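Local coordinates for amidase (Bacillus anthracis, PDB 5EWQ), which probably hydrolyses carboxylic acid amides to the acid and ammonia, as a member of the amidase signature family of serine hydrolases, at residues K19-Q24 / L140-A145; V121-Q126 / S184-Q189; E77-G82 / N86-I91. All blocks are in the same frame, centred on the assembly; numbering follows the deposited sequence.

Contact 1 (K19-Q24 / L140-A145); sequences KERVLQ and LKDWIA
Arg21 carries this contact alone from its side, reaching from the first turn of helix 20-28 to Lys141 and Asp142 in a type I turn. The ionic part is a salt bridge from Arg21 NH2 to Asp142 OD1 at 2.9 Å, with an N-H...O angle of 146°. The guanidinium and carboxylate planes lie only 15° apart but are not coplanar: NH2 meets OD1 from above the carboxylate plane. Lys141 NZ approaches the other oxygen, Asp142 OD2, in a second salt bridge whose modelled length is too short to be taken literally. The two cations share one carboxylate, which should offset their nearness, Arg21 NH2 lying 4.1 Å from Lys141 NZ.

The remaining polar contacts are weak hydrogen bonds to a backbone carbonyl. Arg21 NH1 lies 2.8 Å from Lys141 O and Arg21 NH2 3.1 Å from the same oxygen, both strongly bent.

Van der Waals contact is slight: Arg21 NH2 lies 3.7 Å from Lys141 CB. The arginine chain starts out extended, CG anti to the backbone N (chi1 175°), and then bends at chi3 to set the guanidinium against the turn. Outside the two segments, Asp18 pairs with Arg21 NE and Glu90 with NH1, while Tyr138 makes a cation-pi contact with Lys141. The arrangement is a surface salt-bridge network, tying the N-terminal helix to the long loop between strand 118-122 and helix 150-155.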
loop_
_atom_site.group_PDB
_atom_site.type_symbol
_atom_site.label_atom_id
_atom_site.label_comp_id
_atom_site.label_asym_id
_atom_site.label_seq_id
_atom_site.Cartn_x
_atom_site.Cartn_y
_atom_site.Cartn_z
ATOM N N LYS A 19 19.386 12.737 -1.645
ATOM C CA LYS A 19 18.272 13.649 -1.879
ATOM C C LYS A 19 18.152 14.042 -3.351
ATOM O O LYS A 19 17.055 14.306 -3.844
ATOM C CB LYS A 19 18.424 14.898 -1.007
ATOM C CG LYS A 19 17.203 15.798 -0.998
ATOM C CD LYS A 19 16.707 16.036 0.418
ATOM C CE LYS A 19 17.731 16.795 1.246
ATOM N NZ LYS A 19 17.215 17.113 2.605
ATOM N N GLU A 20 19.282 14.066 -4.052
ATOM C CA GLU A 20 19.303 14.473 -5.454
ATOM C C GLU A 20 18.747 13.394 -6.381
ATOM O O GLU A 20 18.584 13.620 -7.580
ATOM C CB GLU A 20 20.726 14.843 -5.878
ATOM C CG GLU A 20 21.262 16.093 -5.202
ATOM C CD GLU A 20 20.455 17.333 -5.541
ATOM O OE1 GLU A 20 19.939 17.421 -6.675
ATOM O OE2 GLU A 20 20.334 18.221 -4.670
ATOM N N ARG A 21 18.461 12.224 -5.821
ATOM C CA ARG A 21 17.850 11.138 -6.577
ATOM C C ARG A 21 16.431 11.510 -6.996
ATOM O O ARG A 21 15.947 11.089 -8.048
ATOM C CB ARG A 21 17.843 9.851 -5.748
ATOM C CG ARG A 21 17.109 8.685 -6.391
ATOM C CD ARG A 21 17.103 7.467 -5.479
ATOM N NE ARG A 21 18.418 6.845 -5.381
ATOM C CZ ARG A 21 18.826 5.842 -6.153
ATOM N NH1 ARG A 21 18.018 5.349 -7.081
ATOM N NH2 ARG A 21 20.041 5.334 -5.996
ATOM N N VAL A 22 15.773 12.313 -6.166
ATOM C CA VAL A 22 14.393 12.717 -6.403
ATOM C C VAL A 22 14.310 14.133 -6.973
ATOM O O VAL A 22 13.527 14.400 -7.885
ATOM C CB VAL A 22 13.563 12.636 -5.103
ATOM C CG1 VAL A 22 12.171 13.211 -5.311
ATOM C CG2 VAL A 22 13.485 11.198 -4.618
ATOM N N LEU A 23 15.135 15.031 -6.441
ATOM C CA LEU A 23 15.091 16.440 -6.823
ATOM C C LEU A 23 15.491 16.686 -8.276
ATOM O O LEU A 23 14.842 17.459 -8.979
ATOM C CB LEU A 23 15.990 17.264 -5.898
ATOM C CG LEU A 23 15.528 17.383 -4.446
ATOM C CD1 LEU A 23 16.499 18.236 -3.645
ATOM C CD2 LEU A 23 14.122 17.960 -4.380
ATOM N N GLN A 24 16.561 16.033 -8.720
ATOM C CA GLN A 24 17.073 16.237 -10.076
ATOM C C GLN A 24 16.097 15.808 -11.181
ATOM O O GLN A 24 15.956 16.523 -12.172
ATOM C CB GLN A 24 18.415 15.519 -10.252
ATOM C CG GLN A 24 19.591 16.269 -9.650
ATOM C CD GLN A 24 20.903 15.530 -9.813
ATOM O OE1 GLN A 24 20.933 14.386 -10.265
ATOM N NE2 GLN A 24 21.999 16.183 -9.442
ATOM N N LEU A 140 20.447 -2.648 -4.051
ATOM C CA LEU A 140 19.687 -2.645 -5.296
ATOM C C LEU A 140 19.229 -1.240 -5.676
ATOM O O LEU A 140 18.350 -1.076 -6.521
ATOM C CB LEU A 140 18.473 -3.568 -5.182
ATOM C CG LEU A 140 18.715 -5.070 -5.044
ATOM C CD1 LEU A 140 17.419 -5.779 -4.682
ATOM C CD2 LEU A 140 19.291 -5.635 -6.330
ATOM N N LYS A 141 19.839 -0.231 -5.058
ATOM C CA LYS A 141 19.401 1.155 -5.216
ATOM C C LYS A 141 19.493 1.661 -6.657
ATOM O O LYS A 141 18.823 2.627 -7.022
ATOM C CB LYS A 141 20.214 2.073 -4.300
ATOM C CG LYS A 141 21.657 2.278 -4.735
ATOM C CD LYS A 141 22.414 3.131 -3.731
ATOM C CE LYS A 141 23.851 3.364 -4.169
ATOM N NZ LYS A 141 23.925 4.099 -5.462
ATOM N N ASP A 142 20.315 1.008 -7.472
ATOM C CA ASP A 142 20.532 1.458 -8.842
ATOM C C ASP A 142 20.163 0.402 -9.881
ATOM O O ASP A 142 20.375 0.604 -11.076
ATOM C CB ASP A 142 21.991 1.879 -9.032
ATOM C CG ASP A 142 22.364 3.085 -8.193
ATOM O OD1 ASP A 142 21.530 4.008 -8.073
ATOM O OD2 ASP A 142 23.488 3.111 -7.651
ATOM N N TRP A 143 19.610 -0.721 -9.430
ATOM C CA TRP A 143 19.245 -1.790 -10.353
ATOM C C TRP A 143 17.901 -1.533 -11.025
ATOM O O TRP A 143 16.861 -1.520 -10.368
ATOM C CB TRP A 143 19.201 -3.144 -9.644
ATOM C CG TRP A 143 18.703 -4.237 -10.544
ATOM C CD1 TRP A 143 19.353 -4.769 -11.619
ATOM C CD2 TRP A 143 17.447 -4.921 -10.456
ATOM N NE1 TRP A 143 18.583 -5.745 -12.203
ATOM C CE2 TRP A 143 17.406 -5.858 -11.508
ATOM C CE3 TRP A 143 16.354 -4.835 -9.588
ATOM C CZ2 TRP A 143 16.317 -6.702 -11.718
ATOM C CZ3 TRP A 143 15.272 -5.675 -9.797
ATOM C CH2 TRP A 143 15.263 -6.596 -10.853
ATOM N N ILE A 144 17.935 -1.344 -12.339
ATOM C CA ILE A 144 16.718 -1.169 -13.121
ATOM C C ILE A 144 16.290 -2.492 -13.748
ATOM O O ILE A 144 17.041 -3.097 -14.515
ATOM C CB ILE A 144 16.904 -0.113 -14.224
ATOM C CG1 ILE A 144 17.320 1.227 -13.612
ATOM C CG2 ILE A 144 15.627 0.038 -15.029
ATOM C CD1 ILE A 144 17.538 2.326 -14.630
ATOM N N ALA A 145 15.080 -2.933 -13.417
ATOM C CA ALA A 145 14.569 -4.217 -13.885
ATOM C C ALA A 145 14.409 -4.248 -15.402
ATOM O O ALA A 145 14.414 -3.206 -16.059
ATOM C CB ALA A 145 13.244 -4.533 -13.208
#

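Contact 2 (V121-Q126 / S184-Q189); sequences VKDNVQ and SGKKGQ
Asp123 and Lys186 approach from opposite directions, and this pair is the whole contact between 121-126 and 184-189. Lys186 NZ forms a salt bridge with Asp123 OD1, modelled at 2.5 Å, a length that should not be read closely at this resolution. Asp123 OD2 is farther off, 3.4 Å from Lys186 NZ. Behind it, Lys186 CD comes within 3.6 Å of Asp123 OD2. The lysine spans the gap because its chain is fully extended, with CG anti to the backbone N (chi1 178°) and every later torsion near 180°.

Next out are the groups that hold the carboxylate. Thr89 OG1 is hydrogen-bonded to Asp123 OD1 and the backbone N of Gly136 to OD2, so both oxygens have partners besides the lysine. Glu90 makes a long, weak ion pair with Lys186 NZ.

The lysine's own turn is shaped by Ser184, whose OG accepts from Lys187 N at 3.2 Å, with an N-H...O angle of 164°, as an ST motif. Ser184 N to Gly188 O at 2.9 Å, with a weaker return bond from Gly188 N to Ser184 O, pairs the ends of this tight hairpin.

Asp123 directly follows Lys122, whose NZ is hydrogen-bonded to Ser204, Ser205 and Thr223, consistent with the lysine of a Ser-cisSer-Lys triad. The salt bridge joins the end of strand 118-122, inside the large mixed sheet, to the hairpin of strands 183-184 and 188-189, beside edge strand 88-91 and helix 20-28.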
loop_
_atom_site.group_PDB
_atom_site.type_symbol
_atom_site.label_atom_id
_atom_site.label_comp_id
_atom_site.label_asym_id
_atom_site.label_seq_id
_atom_site.Cartn_x
_atom_site.Cartn_y
_atom_site.Cartn_z
ATOM N N VAL A 121 4.003 3.549 -7.329
ATOM C CA VAL A 121 4.109 2.165 -6.881
ATOM C C VAL A 121 5.195 2.016 -5.820
ATOM O O VAL A 121 6.105 2.837 -5.731
ATOM C CB VAL A 121 4.404 1.212 -8.054
ATOM C CG1 VAL A 121 3.279 1.275 -9.077
ATOM C CG2 VAL A 121 5.738 1.558 -8.700
ATOM N N LYS A 122 5.086 0.967 -5.012
ATOM C CA LYS A 122 6.049 0.708 -3.949
ATOM C C LYS A 122 7.431 0.431 -4.542
ATOM O O LYS A 122 7.544 0.001 -5.691
ATOM C CB LYS A 122 5.577 -0.464 -3.086
ATOM C CG LYS A 122 6.246 -0.572 -1.726
ATOM C CD LYS A 122 5.589 -1.660 -0.890
ATOM C CE LYS A 122 6.180 -1.725 0.506
ATOM N NZ LYS A 122 5.501 -2.743 1.355
ATOM N N ASP A 123 8.477 0.678 -3.758
ATOM C CA ASP A 123 9.853 0.581 -4.241
ATOM C C ASP A 123 10.256 -0.851 -4.606
ATOM O O ASP A 123 11.323 -1.076 -5.179
ATOM C CB ASP A 123 10.816 1.145 -3.190
ATOM C CG ASP A 123 12.234 1.300 -3.716
ATOM O OD1 ASP A 123 12.496 2.276 -4.450
ATOM O OD2 ASP A 123 13.087 0.449 -3.389
ATOM N N ASN A 124 9.401 -1.815 -4.282
ATOM C CA ASN A 124 9.672 -3.210 -4.613
ATOM C C ASN A 124 8.911 -3.670 -5.855
ATOM O O ASN A 124 8.784 -4.869 -6.102
ATOM C CB ASN A 124 9.333 -4.113 -3.425
ATOM C CG ASN A 124 7.865 -4.059 -3.046
ATOM O OD1 ASN A 124 7.118 -3.204 -3.520
ATOM N ND2 ASN A 124 7.446 -4.969 -2.173
ATOM N N VAL A 125 8.411 -2.714 -6.631
ATOM C CA VAL A 125 7.658 -3.021 -7.845
ATOM C C VAL A 125 8.463 -2.657 -9.092
ATOM O O VAL A 125 8.965 -1.540 -9.212
ATOM C CB VAL A 125 6.310 -2.279 -7.868
ATOM C CG1 VAL A 125 5.520 -2.650 -9.112
ATOM C CG2 VAL A 125 5.512 -2.596 -6.614
ATOM N N GLN A 126 8.573 -3.604 -10.020
ATOM C CA GLN A 126 9.443 -3.447 -11.184
ATOM C C GLN A 126 8.905 -2.485 -12.239
ATOM O O GLN A 126 7.721 -2.506 -12.575
ATOM C CB GLN A 126 9.706 -4.807 -11.836
ATOM C CG GLN A 126 10.579 -5.738 -11.013
ATOM C CD GLN A 126 10.784 -7.084 -11.680
ATOM O OE1 GLN A 126 11.322 -8.012 -11.080
ATOM N NE2 GLN A 126 10.355 -7.195 -12.932
ATOM N N SER A 184 14.432 2.893 5.269
ATOM C CA SER A 184 15.076 2.107 4.225
ATOM C C SER A 184 16.505 2.595 4.027
ATOM O O SER A 184 16.770 3.794 4.095
ATOM C CB SER A 184 14.303 2.200 2.911
ATOM O OG SER A 184 14.480 3.470 2.309
ATOM N N GLY A 185 17.421 1.665 3.781
ATOM C CA GLY A 185 18.813 2.014 3.561
ATOM C C GLY A 185 19.026 2.737 2.245
ATOM O O GLY A 185 20.085 3.315 2.007
ATOM N N LYS A 186 18.008 2.709 1.391
ATOM C CA LYS A 186 18.086 3.326 0.073
ATOM C C LYS A 186 17.826 4.828 0.116
ATOM O O LYS A 186 18.601 5.616 -0.427
ATOM C CB LYS A 186 17.091 2.659 -0.878
ATOM C CG LYS A 186 17.055 3.265 -2.269
ATOM C CD LYS A 186 15.936 2.658 -3.094
ATOM C CE LYS A 186 15.920 3.214 -4.508
ATOM N NZ LYS A 186 14.810 2.633 -5.312
ATOM N N LYS A 187 16.734 5.222 0.764
ATOM C CA LYS A 187 16.323 6.622 0.772
ATOM C C LYS A 187 16.384 7.243 2.166
ATOM O O LYS A 187 16.695 8.425 2.313
ATOM C CB LYS A 187 14.909 6.761 0.205
ATOM C CG LYS A 187 14.534 8.184 -0.155
ATOM C CD LYS A 187 15.481 8.747 -1.205
ATOM C CE LYS A 187 15.195 10.213 -1.480
ATOM N NZ LYS A 187 15.437 11.061 -0.280
ATOM N N GLY A 188 16.084 6.448 3.187
ATOM C CA GLY A 188 16.113 6.932 4.554
ATOM C C GLY A 188 14.806 6.710 5.291
ATOM O O GLY A 188 14.047 5.797 4.968
ATOM N N GLN A 189 14.539 7.559 6.279
ATOM C CA GLN A 189 13.370 7.396 7.138
ATOM C C GLN A 189 12.133 8.109 6.600
ATOM O O GLN A 189 12.186 9.284 6.240
ATOM C CB GLN A 189 13.679 7.905 8.548
ATOM C CG GLN A 189 12.486 7.874 9.490
ATOM C CD GLN A 189 12.022 6.464 9.791
ATOM O OE1 GLN A 189 12.788 5.641 10.288
ATOM N NE2 GLN A 189 10.762 6.177 9.482
#

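Contact 3 (E77-G82 / N86-I91); sequences EHDQNG and NSVTEI
The short connection from the C-terminal end of helix 64-79 to edge strand 88-91 is clasped here by Asp79, whose carboxylate gathers donors from Ser87 and Val88. Asp79 OD1 takes two of them: Ser87 N at 2.6 Å, on the syn side and somewhat out of the carboxylate plane, and the Ser87 hydroxyl OG, nearly in line with the C-O bond. Asp79 OD2 accepts from Val88 N at 3.3 Å and from the neighbouring Gln80 NE2 at 2.6 Å, the two arriving from opposite faces of the carboxylate plane. Four donors therefore fix its rotation. The main chain adds Asn86 N to Asp79 O at 2.8 Å.

Gln80, bent at chi2 (-59°), brings its amide to Asn86, where NE2 gives a weak bond to Asn86 OD1 at 3.3 Å. The two amide planes stand 74° apart. Lys187 NZ is hydrogen-bonded to both Gln80 OE1 and Asn86 OD1.

Val88 packs against Ile75 of helix 64-79 and Val211 of helix 206-213, Gln80 touches helix 20-28, and strand 88-91 pairs with strand 161-166 through a classic bulge, Thr89 and Glu90 both facing Lys165.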
loop_
_atom_site.group_PDB
_atom_site.type_symbol
_atom_site.label_atom_id
_atom_site.label_comp_id
_atom_site.label_asym_id
_atom_site.label_seq_id
_atom_site.Cartn_x
_atom_site.Cartn_y
_atom_site.Cartn_z
ATOM N N GLU A 77 8.959 20.315 -2.652
ATOM C CA GLU A 77 8.853 21.309 -1.587
ATOM C C GLU A 77 8.465 20.717 -0.232
ATOM O O GLU A 77 8.705 21.334 0.806
ATOM C CB GLU A 77 7.838 22.388 -1.978
ATOM C CG GLU A 77 8.247 23.226 -3.180
ATOM C CD GLU A 77 9.386 24.177 -2.871
ATOM O OE1 GLU A 77 9.329 24.853 -1.823
ATOM O OE2 GLU A 77 10.340 24.244 -3.674
ATOM N N HIS A 78 7.870 19.528 -0.235
ATOM C CA HIS A 78 7.356 18.947 1.004
ATOM C C HIS A 78 7.983 17.601 1.361
ATOM O O HIS A 78 8.149 17.288 2.538
ATOM C CB HIS A 78 5.835 18.794 0.922
ATOM C CG HIS A 78 5.100 20.096 0.874
ATOM N ND1 HIS A 78 5.501 21.203 1.589
ATOM C CD2 HIS A 78 3.989 20.469 0.194
ATOM C CE1 HIS A 78 4.670 22.203 1.353
ATOM N NE2 HIS A 78 3.744 21.784 0.511
ATOM N N ASP A 79 8.327 16.805 0.354
ATOM C CA ASP A 79 8.855 15.469 0.609
ATOM C C ASP A 79 10.371 15.481 0.790
ATOM O O ASP A 79 10.897 14.824 1.688
ATOM C CB ASP A 79 8.472 14.511 -0.520
ATOM C CG ASP A 79 8.858 13.073 -0.221
ATOM O OD1 ASP A 79 8.093 12.387 0.491
ATOM O OD2 ASP A 79 9.926 12.629 -0.697
ATOM N N GLN A 80 11.068 16.226 -0.062
ATOM C CA GLN A 80 12.522 16.313 0.019
ATOM C C GLN A 80 12.965 17.661 0.585
ATOM O O GLN A 80 14.152 17.891 0.814
ATOM C CB GLN A 80 13.149 16.080 -1.356
ATOM C CG GLN A 80 12.853 14.706 -1.940
ATOM C CD GLN A 80 13.349 13.576 -1.057
ATOM O OE1 GLN A 80 14.500 13.574 -0.620
ATOM N NE2 GLN A 80 12.476 12.612 -0.782
ATOM N N ASN A 81 12.002 18.549 0.807
ATOM C CA ASN A 81 12.269 19.828 1.456
ATOM C C ASN A 81 11.142 20.197 2.410
ATOM O O ASN A 81 10.177 19.447 2.558
ATOM C CB ASN A 81 12.466 20.935 0.420
ATOM C CG ASN A 81 13.751 20.774 -0.370
ATOM O OD1 ASN A 81 14.838 21.075 0.125
ATOM N ND2 ASN A 81 13.632 20.300 -1.605
ATOM N N GLY A 82 11.267 21.352 3.055
ATOM C CA GLY A 82 10.278 21.796 4.020
ATOM C C GLY A 82 10.150 20.823 5.174
ATOM O O GLY A 82 11.116 20.572 5.893
ATOM N N ASN A 86 10.073 12.611 3.276
ATOM C CA ASN A 86 10.948 11.588 2.711
ATOM C C ASN A 86 10.211 10.277 2.462
ATOM O O ASN A 86 10.526 9.251 3.067
ATOM C CB ASN A 86 12.151 11.347 3.628
ATOM C CG ASN A 86 13.271 10.590 2.936
ATOM O OD1 ASN A 86 13.366 10.584 1.709
ATOM N ND2 ASN A 86 14.129 9.950 3.724
ATOM N N SER A 87 9.222 10.320 1.575
ATOM C CA SER A 87 8.398 9.152 1.294
ATOM C C SER A 87 8.533 8.697 -0.154
ATOM O O SER A 87 7.934 7.700 -0.558
ATOM C CB SER A 87 6.933 9.449 1.606
ATOM O OG SER A 87 6.435 10.476 0.766
ATOM N N VAL A 88 9.323 9.431 -0.930
ATOM C CA VAL A 88 9.526 9.111 -2.337
ATOM C C VAL A 88 10.960 8.667 -2.601
ATOM O O VAL A 88 11.908 9.389 -2.295
ATOM C CB VAL A 88 9.196 10.314 -3.238
ATOM C CG1 VAL A 88 9.442 9.968 -4.696
ATOM C CG2 VAL A 88 7.757 10.753 -3.025
ATOM N N THR A 89 11.112 7.472 -3.166
ATOM C CA THR A 89 12.432 6.946 -3.489
ATOM C C THR A 89 12.845 7.309 -4.908
ATOM O O THR A 89 13.984 7.705 -5.149
ATOM C CB THR A 89 12.491 5.413 -3.338
ATOM O OG1 THR A 89 11.412 4.817 -4.070
ATOM C CG2 THR A 89 12.389 5.015 -1.877
ATOM N N GLU A 90 11.915 7.173 -5.846
ATOM C CA GLU A 90 12.226 7.399 -7.249
ATOM C C GLU A 90 11.196 8.291 -7.932
ATOM O O GLU A 90 10.026 8.313 -7.551
ATOM C CB GLU A 90 12.324 6.063 -7.988
ATOM C CG GLU A 90 13.435 6.011 -9.017
ATOM C CD GLU A 90 14.809 5.947 -8.379
ATOM O OE1 GLU A 90 15.763 6.511 -8.959
ATOM O OE2 GLU A 90 14.936 5.328 -7.301
ATOM N N ILE A 91 11.645 9.027 -8.943
ATOM C CA ILE A 91 10.763 9.859 -9.752
ATOM C C ILE A 91 10.997 9.582 -11.230
ATOM O O ILE A 91 12.134 9.604 -11.697
ATOM C CB ILE A 91 10.975 11.362 -9.473
ATOM C CG1 ILE A 91 10.424 11.732 -8.096
ATOM C CG2 ILE A 91 10.303 12.209 -10.544
ATOM C CD1 ILE A 91 8.922 11.599 -7.983
#

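How the contacts relate
Contacts 2 and 3 are buried, whereas contact 1 lies at the surface, about 20 Å (centre to centre) from the middle of the chain. All three converge on strand 88-91, which belongs to contact 3 and supplies side-chain partners to the other two. Lys187 of the hairpin is a second link, bonding into contact 3 while packing on Val22 of helix 20-28. The chemistry changes with place. Contact 1 is a surface network of charges in which Arg21 also has acidic partners outside the pair of segments; contact 2 is a single ion pair in the interior; contact 3, between near neighbours in sequence, relies on backbone and side-chain donors to a carboxylate. Contacts 2 and 3 reach the same large sheet.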